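Local atomic coordinates of hypothetical 39.9 kDa protein (Saccharomyces cerevisiae, PDB entry 2GA8), a protein that acts as an ATP-dependent kinase of the P-loop type and could be involved in endoplasmic reticulum membrane assembly. Residues A[24-29]-A[263-268]; A[28-33]-A[292-297]; A[269-274]-A[339-344]; A[301-306]-A[325-330]. One frame throughout, in Å; residues are numbered along the deposited sequence.

Overall arrangement
Strand 25-30 is the common start of contacts 1 and 2. From the N terminus, the chain leaves this strand and returns at 263-268. There contact 1 closes a loop of more than 230 residues and sets strand 262-267 beside strand 25-30. The next residues, 269-274, open contact 3. Before that closes, strand 290-296 docks on the other edge of strand 25-30 as contact 2, so contacts 2 and 3 cross. Contact 4 joins helices 299-312 and 319-328 and falls within the loop that contact 3 completes at 339-344. Contacts 1 and 2 join the three central strands of the parallel sheet. L270 and L271 of contact 3 pack on it, and T302 and V306 of contact 4 touch contact 2.

Contact 1 (A[24-29]-A[263-268]); sequences RVCVIL and VILEGL
V263 N donates to V25 O (3.0 Å), and V263 O takes V27 N at 2.9 Å. This starts the parallel pairing of strands 25-29 and 263-267, whose axes lie 19° apart. The V263 side chain sits beside C26 and the aliphatic part of R24. I264 points to the opposite face and lies beside V27, with I264 CG1 4.3 Å from V27 CB. L265 is bonded through both backbone polar groups. L265 N reaches V27 O at 2.7 Å, and L265 O accepts L29 N at 2.8 Å. On the face shared with C26 and I28, L265 CD1 approaches C26 CB at 4.2 Å. E266 turns to the face of V27 and L29, where E266 CB meets L29 CB at 4.2 Å. E266 CG lies between the backbone N and the carbonyl carbon (chi1 57°), and a bend at CG carries the carboxylate away from L29 toward K37. G267 N ends the series on L29 O, 3.1 Å away. The pair lies in the middle of a five-stranded parallel sheet. Strand 156-160 flanks 262-267, strand 290-296 flanks 25-30, and helix 37-43 covers the face of I264, L29 and E266.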
loop_
_atom_site.group_PDB
_atom_site.type_symbol
_atom_site.label_atom_id
_atom_site.label_comp_id
_atom_site.label_asym_id
_atom_site.label_seq_id
_atom_site.Cartn_x
_atom_site.Cartn_y
_atom_site.Cartn_z
ATOM N N ARG A 24 -12.093 -9.285 -2.851
ATOM C CA ARG A 24 -10.646 -9.386 -2.846
ATOM C C ARG A 24 -10.106 -9.612 -1.446
ATOM O O ARG A 24 -10.758 -9.290 -0.452
ATOM C CB ARG A 24 -10.020 -8.131 -3.481
ATOM C CG ARG A 24 -10.709 -6.827 -3.124
ATOM C CD ARG A 24 -10.016 -5.604 -3.721
ATOM N NE ARG A 24 -9.923 -5.642 -5.179
ATOM C CZ ARG A 24 -10.126 -4.596 -5.975
ATOM N NH1 ARG A 24 -10.447 -3.415 -5.467
ATOM N NH2 ARG A 24 -9.981 -4.722 -7.286
ATOM N N VAL A 25 -8.925 -10.209 -1.367
ATOM C CA VAL A 25 -8.311 -10.453 -0.075
ATOM C C VAL A 25 -7.096 -9.548 0.018
ATOM O O VAL A 25 -6.476 -9.224 -0.992
ATOM C CB VAL A 25 -7.890 -11.923 0.082
ATOM C CG1 VAL A 25 -9.124 -12.820 -0.014
ATOM C CG2 VAL A 25 -6.877 -12.291 -0.973
ATOM N N CYS A 26 -6.775 -9.121 1.228
ATOM C CA CYS A 26 -5.638 -8.236 1.424
ATOM C C CYS A 26 -4.556 -8.909 2.237
ATOM O O CYS A 26 -4.829 -9.757 3.082
ATOM C CB CYS A 26 -6.070 -6.953 2.139
ATOM S SG CYS A 26 -7.142 -5.866 1.154
ATOM N N VAL A 27 -3.320 -8.520 1.963
ATOM C CA VAL A 27 -2.183 -9.048 2.689
ATOM C C VAL A 27 -1.371 -7.860 3.162
ATOM O O VAL A 27 -1.074 -6.956 2.382
ATOM C CB VAL A 27 -1.283 -9.923 1.801
ATOM C CG1 VAL A 27 -0.081 -10.416 2.611
ATOM C CG2 VAL A 27 -2.077 -11.099 1.242
ATOM N N ILE A 28 -1.058 -7.846 4.450
ATOM C CA ILE A 28 -0.233 -6.795 5.027
ATOM C C ILE A 28 1.132 -7.417 5.285
ATOM O O ILE A 28 1.227 -8.495 5.874
ATOM C CB ILE A 28 -0.790 -6.275 6.377
ATOM C CG1 ILE A 28 -1.950 -5.303 6.126
ATOM C CG2 ILE A 28 0.330 -5.569 7.167
ATOM C CD1 ILE A 28 -2.641 -4.829 7.405
ATOM N N LEU A 29 2.180 -6.751 4.811
ATOM C CA LEU A 29 3.540 -7.225 5.020
ATOM C C LEU A 29 4.319 -6.051 5.605
ATOM O O LEU A 29 4.517 -5.033 4.938
ATOM C CB LEU A 29 4.175 -7.664 3.696
ATOM C CG LEU A 29 5.645 -8.089 3.800
ATOM C CD1 LEU A 29 5.784 -9.236 4.799
ATOM C CD2 LEU A 29 6.156 -8.509 2.419
ATOM N N VAL A 263 -4.560 -8.070 -2.994
ATOM C CA VAL A 263 -3.798 -6.835 -2.876
ATOM C C VAL A 263 -2.781 -7.040 -1.769
ATOM O O VAL A 263 -3.135 -7.347 -0.628
ATOM C CB VAL A 263 -4.705 -5.625 -2.524
ATOM C CG1 VAL A 263 -3.860 -4.361 -2.377
ATOM C CG2 VAL A 263 -5.748 -5.432 -3.604
ATOM N N ILE A 264 -1.509 -6.891 -2.122
ATOM C CA ILE A 264 -0.428 -7.073 -1.171
ATOM C C ILE A 264 0.124 -5.703 -0.797
ATOM O O ILE A 264 0.762 -5.047 -1.606
ATOM C CB ILE A 264 0.690 -7.938 -1.791
ATOM C CG1 ILE A 264 0.123 -9.309 -2.173
ATOM C CG2 ILE A 264 1.842 -8.090 -0.806
ATOM C CD1 ILE A 264 0.967 -10.057 -3.205
ATOM N N LEU A 265 -0.145 -5.274 0.431
ATOM C CA LEU A 265 0.321 -3.982 0.901
ATOM C C LEU A 265 1.557 -4.196 1.754
ATOM O O LEU A 265 1.531 -4.984 2.696
ATOM C CB LEU A 265 -0.767 -3.293 1.730
ATOM C CG LEU A 265 -2.091 -3.062 0.994
ATOM C CD1 LEU A 265 -3.047 -4.206 1.286
ATOM C CD2 LEU A 265 -2.701 -1.746 1.445
ATOM N N GLU A 266 2.645 -3.512 1.410
ATOM C CA GLU A 266 3.885 -3.652 2.168
ATOM C C GLU A 266 4.354 -2.280 2.609
ATOM O O GLU A 266 4.248 -1.307 1.862
ATOM C CB GLU A 266 4.966 -4.334 1.319
ATOM C CG GLU A 266 5.281 -3.618 0.015
ATOM C CD GLU A 266 6.514 -2.731 0.092
ATOM O OE1 GLU A 266 7.004 -2.454 1.209
ATOM O OE2 GLU A 266 6.985 -2.296 -0.980
ATOM N N GLY A 267 4.859 -2.199 3.833
ATOM C CA GLY A 267 5.328 -0.920 4.330
ATOM C C GLY A 267 5.814 -0.967 5.762
ATOM O O GLY A 267 5.651 -1.964 6.473
ATOM N N LEU A 268 6.407 0.138 6.189
ATOM C CA LEU A 268 6.951 0.260 7.533
ATOM C C LEU A 268 5.916 0.369 8.646
ATOM O O LEU A 268 6.071 -0.227 9.714
ATOM C CB LEU A 268 7.822 1.514 7.617
ATOM C CG LEU A 268 9.051 1.671 6.723
ATOM C CD1 LEU A 268 9.472 3.138 6.714
ATOM C CD2 LEU A 268 10.177 0.782 7.236
#

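Contact 2 (A[28-33]-A[292-297]); sequences ILVGSP and VYKIDI
I295 O is gripped twice: water 1 donates to it at 2.6 Å, and K294 NZ of the same strand donates at 3.0 Å. The water also accepts from S32 N, 2.9 Å away, and so ties S32 to I295. The lysine nitrogen meets I295 O from above the carbonyl plane. It also forms a salt bridge with D338, and the one with D296 is long. The bend of the K294 chain at CG (chi2 -78°) leads its amine forward along its own strand, to I295 O and D296. Before the water bridge the strands pair in parallel. Y293 N donates to I28 O, Y293 O accepts V30 N, and I295 N reaches V30 O at 2.8 Å. On one face I28 and V292 lie side by side. On the other, L29 CD1 touches Y293 CB at 3.8 Å, the two side chains slanting across each other, and also touches I295 CG1 at 3.9 Å. The tyrosine ring leads away to helix 4-17. G31 has no side chain, and a CB there would crowd I295 CD1. S32 OG lies at the end of the contact, 3.8 Å from I297 CG2. G31 O accepts a hydrogen bond from the K37 amine, and S32 O accepts one from S35 OG. G31, S32 and P33 belong to the ATP site inferred by similarity. Strand 25-30 leading into this loop and then helix 37-43 is consistent with the strand-loop-helix of a Walker A motif (P-loop).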
loop_
_atom_site.group_PDB
_atom_site.type_symbol
_atom_site.label_atom_id
_atom_site.label_comp_id
_atom_site.label_asym_id
_atom_site.label_seq_id
_atom_site.Cartn_x
_atom_site.Cartn_y
_atom_site.Cartn_z
ATOM N N ILE A 28 -1.058 -7.846 4.450
ATOM C CA ILE A 28 -0.233 -6.795 5.027
ATOM C C ILE A 28 1.132 -7.417 5.285
ATOM O O ILE A 28 1.227 -8.495 5.874
ATOM C CB ILE A 28 -0.790 -6.275 6.377
ATOM C CG1 ILE A 28 -1.950 -5.303 6.126
ATOM C CG2 ILE A 28 0.330 -5.569 7.167
ATOM C CD1 ILE A 28 -2.641 -4.829 7.405
ATOM N N LEU A 29 2.180 -6.751 4.811
ATOM C CA LEU A 29 3.540 -7.225 5.020
ATOM C C LEU A 29 4.319 -6.051 5.605
ATOM O O LEU A 29 4.517 -5.033 4.938
ATOM C CB LEU A 29 4.175 -7.664 3.696
ATOM C CG LEU A 29 5.645 -8.089 3.800
ATOM C CD1 LEU A 29 5.784 -9.236 4.799
ATOM C CD2 LEU A 29 6.156 -8.509 2.419
ATOM N N VAL A 30 4.739 -6.194 6.856
ATOM C CA VAL A 30 5.493 -5.152 7.542
ATOM C C VAL A 30 6.916 -5.594 7.854
ATOM O O VAL A 30 7.163 -6.745 8.212
ATOM C CB VAL A 30 4.813 -4.754 8.884
ATOM C CG1 VAL A 30 5.773 -3.926 9.742
ATOM C CG2 VAL A 30 3.546 -3.958 8.610
ATOM N N GLY A 31 7.843 -4.656 7.722
ATOM C CA GLY A 31 9.232 -4.937 8.023
ATOM C C GLY A 31 9.970 -3.617 8.099
ATOM O O GLY A 31 9.566 -2.649 7.454
ATOM N N SER A 32 11.040 -3.562 8.887
ATOM C CA SER A 32 11.812 -2.331 9.000
ATOM C C SER A 32 12.681 -2.170 7.747
ATOM O O SER A 32 12.720 -3.058 6.897
ATOM C CB SER A 32 12.675 -2.363 10.271
ATOM O OG SER A 32 13.442 -3.550 10.350
ATOM N N PRO A 33 13.367 -1.025 7.607
ATOM C CA PRO A 33 14.214 -0.811 6.429
ATOM C C PRO A 33 15.206 -1.953 6.202
ATOM O O PRO A 33 15.860 -2.411 7.139
ATOM C CB PRO A 33 14.913 0.508 6.747
ATOM C CG PRO A 33 13.872 1.244 7.536
ATOM C CD PRO A 33 13.357 0.172 8.470
ATOM N N VAL A 292 -1.827 -11.206 7.706
ATOM C CA VAL A 292 -0.846 -10.257 8.222
ATOM C C VAL A 292 0.499 -10.912 8.522
ATOM O O VAL A 292 0.564 -11.901 9.251
ATOM C CB VAL A 292 -1.366 -9.594 9.515
ATOM C CG1 VAL A 292 -0.365 -8.557 10.018
ATOM C CG2 VAL A 292 -2.728 -8.948 9.253
ATOM N N TYR A 293 1.564 -10.348 7.955
ATOM C CA TYR A 293 2.920 -10.857 8.153
ATOM C C TYR A 293 3.842 -9.747 8.622
ATOM O O TYR A 293 3.770 -8.610 8.147
ATOM C CB TYR A 293 3.476 -11.431 6.851
ATOM C CG TYR A 293 2.671 -12.589 6.317
ATOM C CD1 TYR A 293 2.733 -13.845 6.922
ATOM C CD2 TYR A 293 1.813 -12.419 5.233
ATOM C CE1 TYR A 293 1.956 -14.904 6.460
ATOM C CE2 TYR A 293 1.029 -13.469 4.765
ATOM C CZ TYR A 293 1.103 -14.706 5.381
ATOM O OH TYR A 293 0.317 -15.739 4.921
ATOM N N LYS A 294 4.709 -10.082 9.566
ATOM C CA LYS A 294 5.658 -9.112 10.083
ATOM C C LYS A 294 7.010 -9.804 10.034
ATOM O O LYS A 294 7.175 -10.901 10.561
ATOM C CB LYS A 294 5.279 -8.722 11.517
ATOM C CG LYS A 294 5.957 -7.462 12.030
ATOM C CD LYS A 294 7.380 -7.731 12.441
ATOM C CE LYS A 294 8.049 -6.461 12.941
ATOM N NZ LYS A 294 9.438 -6.738 13.374
ATOM N N ILE A 295 7.970 -9.164 9.378
ATOM C CA ILE A 295 9.302 -9.732 9.238
ATOM C C ILE A 295 10.171 -9.481 10.462
ATOM O O ILE A 295 10.268 -8.357 10.942
ATOM C CB ILE A 295 10.029 -9.144 8.002
ATOM C CG1 ILE A 295 9.199 -9.393 6.740
ATOM C CG2 ILE A 295 11.422 -9.769 7.862
ATOM C CD1 ILE A 295 9.761 -8.704 5.498
ATOM N N ASP A 296 10.780 -10.544 10.976
ATOM C CA ASP A 296 11.688 -10.439 12.115
ATOM C C ASP A 296 13.056 -10.498 11.455
ATOM O O ASP A 296 13.398 -11.493 10.821
ATOM C CB ASP A 296 11.508 -11.619 13.073
ATOM C CG ASP A 296 10.304 -11.453 13.987
ATOM O OD1 ASP A 296 9.596 -10.428 13.876
ATOM O OD2 ASP A 296 10.072 -12.350 14.824
ATOM N N ILE A 297 13.830 -9.431 11.599
ATOM C CA ILE A 297 15.133 -9.342 10.954
ATOM C C ILE A 297 16.328 -9.962 11.662
ATOM O O ILE A 297 16.314 -10.207 12.869
ATOM C CB ILE A 297 15.512 -7.864 10.676
ATOM C CG1 ILE A 297 15.766 -7.137 12.000
ATOM C CG2 ILE A 297 14.401 -7.173 9.903
ATOM C CD1 ILE A 297 16.302 -5.723 11.841
HETATM O O HOH W 1 11.039 -5.865 10.578
#

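Contact 3 (A[269-274]-A[339-344]); sequences YLLYDQ and NHLIKV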
loop_
_atom_site.group_PDB
_atom_site.type_symbol
_atom_site.label_atom_id
_atom_site.label_comp_id
_atom_site.label_asym_id
_atom_site.label_seq_id
_atom_site.Cartn_x
_atom_site.Cartn_y
_atom_site.Cartn_z
ATOM N N TYR A 269 4.857 1.121 8.377
ATOM C CA TYR A 269 3.870 1.418 9.405
ATOM C C TYR A 269 2.461 0.858 9.323
ATOM O O TYR A 269 1.547 1.377 9.978
ATOM C CB TYR A 269 3.827 2.945 9.545
ATOM C CG TYR A 269 5.220 3.530 9.719
ATOM C CD1 TYR A 269 6.047 3.092 10.754
ATOM C CD2 TYR A 269 5.724 4.477 8.829
ATOM C CE1 TYR A 269 7.342 3.577 10.900
ATOM C CE2 TYR A 269 7.033 4.975 8.970
ATOM C CZ TYR A 269 7.830 4.513 10.010
ATOM O OH TYR A 269 9.118 4.973 10.163
ATOM N N LEU A 270 2.275 -0.219 8.569
ATOM C CA LEU A 270 0.945 -0.797 8.430
ATOM C C LEU A 270 0.403 -1.407 9.716
ATOM O O LEU A 270 -0.790 -1.690 9.800
ATOM C CB LEU A 270 0.938 -1.851 7.322
ATOM C CG LEU A 270 1.513 -1.343 5.997
ATOM C CD1 LEU A 270 1.400 -2.427 4.935
ATOM C CD2 LEU A 270 0.773 -0.086 5.572
ATOM N N LEU A 271 1.273 -1.604 10.706
ATOM C CA LEU A 271 0.877 -2.177 11.995
ATOM C C LEU A 271 1.365 -1.283 13.136
ATOM O O LEU A 271 1.639 -1.758 14.241
ATOM C CB LEU A 271 1.472 -3.583 12.153
ATOM C CG LEU A 271 0.944 -4.659 11.197
ATOM C CD1 LEU A 271 1.768 -5.926 11.356
ATOM C CD2 LEU A 271 -0.538 -4.926 11.487
ATOM N N TYR A 272 1.445 0.014 12.856
ATOM C CA TYR A 272 1.924 1.017 13.811
ATOM C C TYR A 272 0.744 1.525 14.648
ATOM O O TYR A 272 -0.265 1.956 14.095
ATOM C CB TYR A 272 2.571 2.155 13.021
ATOM C CG TYR A 272 3.545 2.993 13.798
ATOM C CD1 TYR A 272 4.826 2.519 14.090
ATOM C CD2 TYR A 272 3.199 4.273 14.226
ATOM C CE1 TYR A 272 5.742 3.309 14.785
ATOM C CE2 TYR A 272 4.103 5.066 14.920
ATOM C CZ TYR A 272 5.373 4.578 15.194
ATOM O OH TYR A 272 6.274 5.368 15.865
ATOM N N ASP A 273 0.883 1.484 15.974
ATOM C CA ASP A 273 -0.205 1.869 16.884
ATOM C C ASP A 273 -0.507 3.347 17.120
ATOM O O ASP A 273 -1.090 3.703 18.150
ATOM C CB ASP A 273 -0.007 1.189 18.251
ATOM C CG ASP A 273 1.218 1.704 19.006
ATOM O OD1 ASP A 273 1.738 2.785 18.663
ATOM O OD2 ASP A 273 1.657 1.030 19.963
ATOM N N GLN A 274 -0.149 4.206 16.176
ATOM C CA GLN A 274 -0.405 5.627 16.346
ATOM C C GLN A 274 -1.210 6.235 15.211
ATOM O O GLN A 274 -1.213 5.723 14.087
ATOM C CB GLN A 274 0.914 6.385 16.488
ATOM C CG GLN A 274 1.725 5.980 17.700
ATOM C CD GLN A 274 1.004 6.265 18.998
ATOM O OE1 GLN A 274 0.553 7.387 19.234
ATOM N NE2 GLN A 274 0.895 5.250 19.853
ATOM N N ASN A 339 8.337 -1.465 19.018
ATOM C CA ASN A 339 7.774 -0.862 20.219
ATOM C C ASN A 339 6.335 -0.420 19.999
ATOM O O ASN A 339 5.540 -0.371 20.936
ATOM C CB ASN A 339 8.607 0.344 20.666
ATOM C CG ASN A 339 10.012 -0.038 21.097
ATOM O OD1 ASN A 339 10.260 -1.167 21.515
ATOM N ND2 ASN A 339 10.937 0.914 21.016
ATOM N N HIS A 340 6.002 -0.110 18.750
ATOM C CA HIS A 340 4.662 0.352 18.416
ATOM C C HIS A 340 3.804 -0.648 17.649
ATOM O O HIS A 340 2.785 -0.282 17.063
ATOM C CB HIS A 340 4.777 1.661 17.636
ATOM C CG HIS A 340 5.209 2.816 18.480
ATOM N ND1 HIS A 340 4.328 3.530 19.263
ATOM C CD2 HIS A 340 6.432 3.350 18.704
ATOM C CE1 HIS A 340 4.990 4.456 19.933
ATOM N NE2 HIS A 340 6.269 4.367 19.612
ATOM N N LEU A 341 4.203 -1.916 17.666
ATOM C CA LEU A 341 3.445 -2.944 16.962
ATOM C C LEU A 341 2.080 -3.118 17.631
ATOM O O LEU A 341 2.005 -3.351 18.838
ATOM C CB LEU A 341 4.214 -4.271 16.979
ATOM C CG LEU A 341 3.672 -5.353 16.043
ATOM C CD1 LEU A 341 3.840 -4.891 14.599
ATOM C CD2 LEU A 341 4.411 -6.667 16.269
ATOM N N ILE A 342 1.001 -2.993 16.858
ATOM C CA ILE A 342 -0.333 -3.137 17.434
ATOM C C ILE A 342 -0.514 -4.511 18.060
ATOM O O ILE A 342 -0.040 -5.518 17.531
ATOM C CB ILE A 342 -1.447 -2.913 16.387
ATOM C CG1 ILE A 342 -1.263 -3.865 15.208
ATOM C CG2 ILE A 342 -1.440 -1.470 15.930
ATOM C CD1 ILE A 342 -2.395 -3.804 14.212
ATOM N N LYS A 343 -1.205 -4.538 19.195
ATOM C CA LYS A 343 -1.442 -5.773 19.931
ATOM C C LYS A 343 -2.632 -6.568 19.409
ATOM O O LYS A 343 -3.747 -6.417 19.909
ATOM C CB LYS A 343 -1.673 -5.459 21.412
ATOM C CG LYS A 343 -0.524 -4.743 22.101
ATOM C CD LYS A 343 0.677 -5.651 22.289
ATOM C CE LYS A 343 1.724 -4.976 23.161
ATOM N NZ LYS A 343 2.932 -5.822 23.366
ATOM N N VAL A 344 -2.394 -7.408 18.405
ATOM C CA VAL A 344 -3.449 -8.248 17.845
ATOM C C VAL A 344 -2.933 -9.681 17.762
ATOM O O VAL A 344 -1.727 -9.912 17.719
ATOM C CB VAL A 344 -3.892 -7.761 16.447
ATOM C CG1 VAL A 344 -4.400 -6.335 16.542
ATOM C CG2 VAL A 344 -2.745 -7.863 15.464
HETATM O O HOH W 2 0.679 -1.391 20.662
#
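Loop 269-274 meets loop 339-344 through one backbone bridge, Y272 with L341, beside the parallel sheet of the P-loop fold. I342 N donates to L271 O (3.0 Å), and D273 N donates to H340 O (2.8 Å). The tight part is mostly apolar. L271 CD2 presses on I342 CD1 at 3.5 Å, closer than usual, with the two side chains at about a right angle. L341 lies alongside L271, its CD1 3.6 Å from L271 CB. L271 also packs on V30 of the central strand. H340 CB sits over one face of the Y272 ring, a CH-pi contact 3.8 Å from the centroid. The Y272 hydroxyl lies over one face of the imidazole and is hydrogen-bonded to D336. The outer part is polar and partly exposed. D273 CG, between the backbone N and the carbonyl carbon (chi1 67°), brings the carboxylate to H340; its plane stands nearly perpendicular to the imidazole. H340 ND1 reaches D273 OD1 at 2.8 Å on the syn side, in the plane of its own ring. A leucine at D273 would probably leave H340 ND1 and the Q274 amide without their shared acceptor and hold the imidazole less firmly. D273 OD2 serves the solvent side: water 2 donates to it at 2.7 Å. The same water donates to L341 O. Q274 NE2 donates to D273 OD1 from above the carboxylate plane.

Contact 4 (A[301-306]-A[325-330]); sequences ATEERV and KFRSND. With SO4 (sulfate ion), chain H.
The F326 ring carries E303 CA over the centre of one face, 3.6 Å from the centroid, in a CH-pi contact. E303 CG and CB lie along the rim on that side, with CG 3.4 Å from F326 CD2. V306 and T302 approach obliquely; V306 CB is 3.7 Å from F326 CD1, and the T302 methyl touches F326 CZ. F326 CG is anti to the backbone N (chi1 -179°), extending the ring from helix 319-328 to helix 299-312, which follows strand 290-296. V306 also lies near G34 of the ATP site inferred by similarity. Y299 meets F326 edge-to-face. With alanine in place of F326, a gap would probably open against E303 and V306, and Y299 would lose its ring partner. The R327 guanidinium donates through NH1, in plane, to SO4 O2 at 2.9 Å; the sulfate probably comes from the crystallisation liquor. E303 OE2 comes within 3.1 Å of R327 CG, but R327 NH1 stays 4.2 Å away, beyond a salt bridge. E303 OE1 binds R323, and R327 NH2 binds E324. So one aromatic ring on an aliphatic surface does most of the joining; the charges of E303 and R327 may attract without pairing directly.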
loop_
_atom_site.group_PDB
_atom_site.type_symbol
_atom_site.label_atom_id
_atom_site.label_comp_id
_atom_site.label_asym_id
_atom_site.label_seq_id
_atom_site.Cartn_x
_atom_site.Cartn_y
_atom_site.Cartn_z
ATOM N N ALA A 301 22.907 -8.801 9.454
ATOM C CA ALA A 301 22.739 -8.774 8.006
ATOM C C ALA A 301 21.952 -7.548 7.556
ATOM O O ALA A 301 22.234 -6.962 6.512
ATOM C CB ALA A 301 22.040 -10.040 7.537
ATOM N N THR A 302 20.955 -7.163 8.342
ATOM C CA THR A 302 20.149 -6.012 7.987
ATOM C C THR A 302 20.944 -4.732 8.204
ATOM O O THR A 302 20.855 -3.793 7.413
ATOM C CB THR A 302 18.858 -5.968 8.817
ATOM O OG1 THR A 302 18.134 -7.190 8.625
ATOM C CG2 THR A 302 17.987 -4.798 8.377
ATOM N N GLU A 303 21.730 -4.700 9.275
ATOM C CA GLU A 303 22.548 -3.533 9.572
ATOM C C GLU A 303 23.491 -3.281 8.401
ATOM O O GLU A 303 23.658 -2.147 7.951
ATOM C CB GLU A 303 23.369 -3.774 10.834
ATOM C CG GLU A 303 24.258 -2.614 11.219
ATOM C CD GLU A 303 25.162 -2.959 12.378
ATOM O OE1 GLU A 303 26.096 -3.762 12.181
ATOM O OE2 GLU A 303 24.931 -2.437 13.485
ATOM N N GLU A 304 24.106 -4.353 7.909
ATOM C CA GLU A 304 25.036 -4.243 6.796
ATOM C C GLU A 304 24.314 -3.803 5.534
ATOM O O GLU A 304 24.811 -2.961 4.787
ATOM C CB GLU A 304 25.729 -5.581 6.535
ATOM C CG GLU A 304 26.723 -5.516 5.379
ATOM C CD GLU A 304 27.221 -6.880 4.958
ATOM O OE1 GLU A 304 26.402 -7.691 4.478
ATOM O OE2 GLU A 304 28.432 -7.142 5.107
ATOM N N ARG A 305 23.139 -4.381 5.301
ATOM C CA ARG A 305 22.346 -4.055 4.124
ATOM C C ARG A 305 21.978 -2.575 4.081
ATOM O O ARG A 305 22.141 -1.918 3.051
ATOM C CB ARG A 305 21.080 -4.923 4.093
ATOM C CG ARG A 305 20.237 -4.771 2.836
ATOM C CD ARG A 305 19.122 -5.813 2.760
ATOM N NE ARG A 305 19.635 -7.177 2.642
ATOM C CZ ARG A 305 19.979 -7.950 3.669
ATOM N NH1 ARG A 305 19.863 -7.503 4.913
ATOM N NH2 ARG A 305 20.450 -9.172 3.452
ATOM N N VAL A 306 21.484 -2.048 5.199
ATOM C CA VAL A 306 21.099 -0.647 5.270
ATOM C C VAL A 306 22.322 0.266 5.221
ATOM O O VAL A 306 22.296 1.319 4.583
ATOM C CB VAL A 306 20.285 -0.359 6.556
ATOM C CG1 VAL A 306 20.012 1.132 6.692
ATOM C CG2 VAL A 306 18.965 -1.119 6.503
ATOM N N LYS A 325 24.724 4.967 11.928
ATOM C CA LYS A 325 23.421 5.593 11.736
ATOM C C LYS A 325 22.319 4.569 11.982
ATOM O O LYS A 325 21.277 4.886 12.554
ATOM C CB LYS A 325 23.297 6.158 10.317
ATOM C CG LYS A 325 21.942 6.790 10.041
ATOM C CD LYS A 325 21.862 7.411 8.662
ATOM C CE LYS A 325 20.477 7.996 8.414
ATOM N NZ LYS A 325 20.366 8.628 7.072
ATOM N N PHE A 326 22.554 3.340 11.540
ATOM C CA PHE A 326 21.588 2.265 11.716
ATOM C C PHE A 326 21.377 1.988 13.202
ATOM O O PHE A 326 20.248 1.914 13.678
ATOM C CB PHE A 326 22.091 0.993 11.032
ATOM C CG PHE A 326 21.146 -0.171 11.136
ATOM C CD1 PHE A 326 20.072 -0.295 10.258
ATOM C CD2 PHE A 326 21.344 -1.160 12.100
ATOM C CE1 PHE A 326 19.216 -1.384 10.334
ATOM C CE2 PHE A 326 20.493 -2.252 12.187
ATOM C CZ PHE A 326 19.426 -2.369 11.302
ATOM N N ARG A 327 22.477 1.837 13.933
ATOM C CA ARG A 327 22.400 1.544 15.359
ATOM C C ARG A 327 21.751 2.638 16.201
ATOM O O ARG A 327 21.027 2.339 17.153
ATOM C CB ARG A 327 23.798 1.256 15.915
ATOM C CG ARG A 327 24.499 0.068 15.275
ATOM C CD ARG A 327 25.743 -0.299 16.073
ATOM N NE ARG A 327 26.665 0.827 16.213
ATOM C CZ ARG A 327 27.747 1.009 15.459
ATOM N NH1 ARG A 327 28.048 0.136 14.507
ATOM N NH2 ARG A 327 28.526 2.062 15.660
ATOM N N SER A 328 22.003 3.897 15.854
ATOM C CA SER A 328 21.464 5.016 16.620
ATOM C C SER A 328 20.079 5.511 16.209
ATOM O O SER A 328 19.437 6.236 16.967
ATOM C CB SER A 328 22.441 6.193 16.583
ATOM O OG SER A 328 22.597 6.693 15.269
ATOM N N ASN A 329 19.622 5.130 15.019
ATOM C CA ASN A 329 18.312 5.569 14.541
ATOM C C ASN A 329 17.273 4.455 14.655
ATOM O O ASN A 329 17.289 3.505 13.874
ATOM C CB ASN A 329 18.411 6.016 13.083
ATOM C CG ASN A 329 17.186 6.780 12.629
ATOM O OD1 ASN A 329 16.075 6.533 13.100
ATOM N ND2 ASN A 329 17.380 7.709 11.699
ATOM N N ASP A 330 16.358 4.577 15.612
ATOM C CA ASP A 330 15.350 3.540 15.796
ATOM C C ASP A 330 14.352 3.400 14.646
ATOM O O ASP A 330 13.590 2.432 14.597
ATOM C CB ASP A 330 14.619 3.738 17.126
ATOM C CG ASP A 330 15.532 3.529 18.323
ATOM O OD1 ASP A 330 16.593 2.884 18.157
ATOM O OD2 ASP A 330 15.188 3.995 19.429
HETATM S S SO4 H . 31.694 -0.613 13.651
HETATM O O1 SO4 H . 32.320 0.710 13.833
HETATM O O2 SO4 H . 30.390 -0.452 12.980
HETATM O O3 SO4 H . 32.568 -1.463 12.819
HETATM O O4 SO4 H . 31.495 -1.250 14.967
#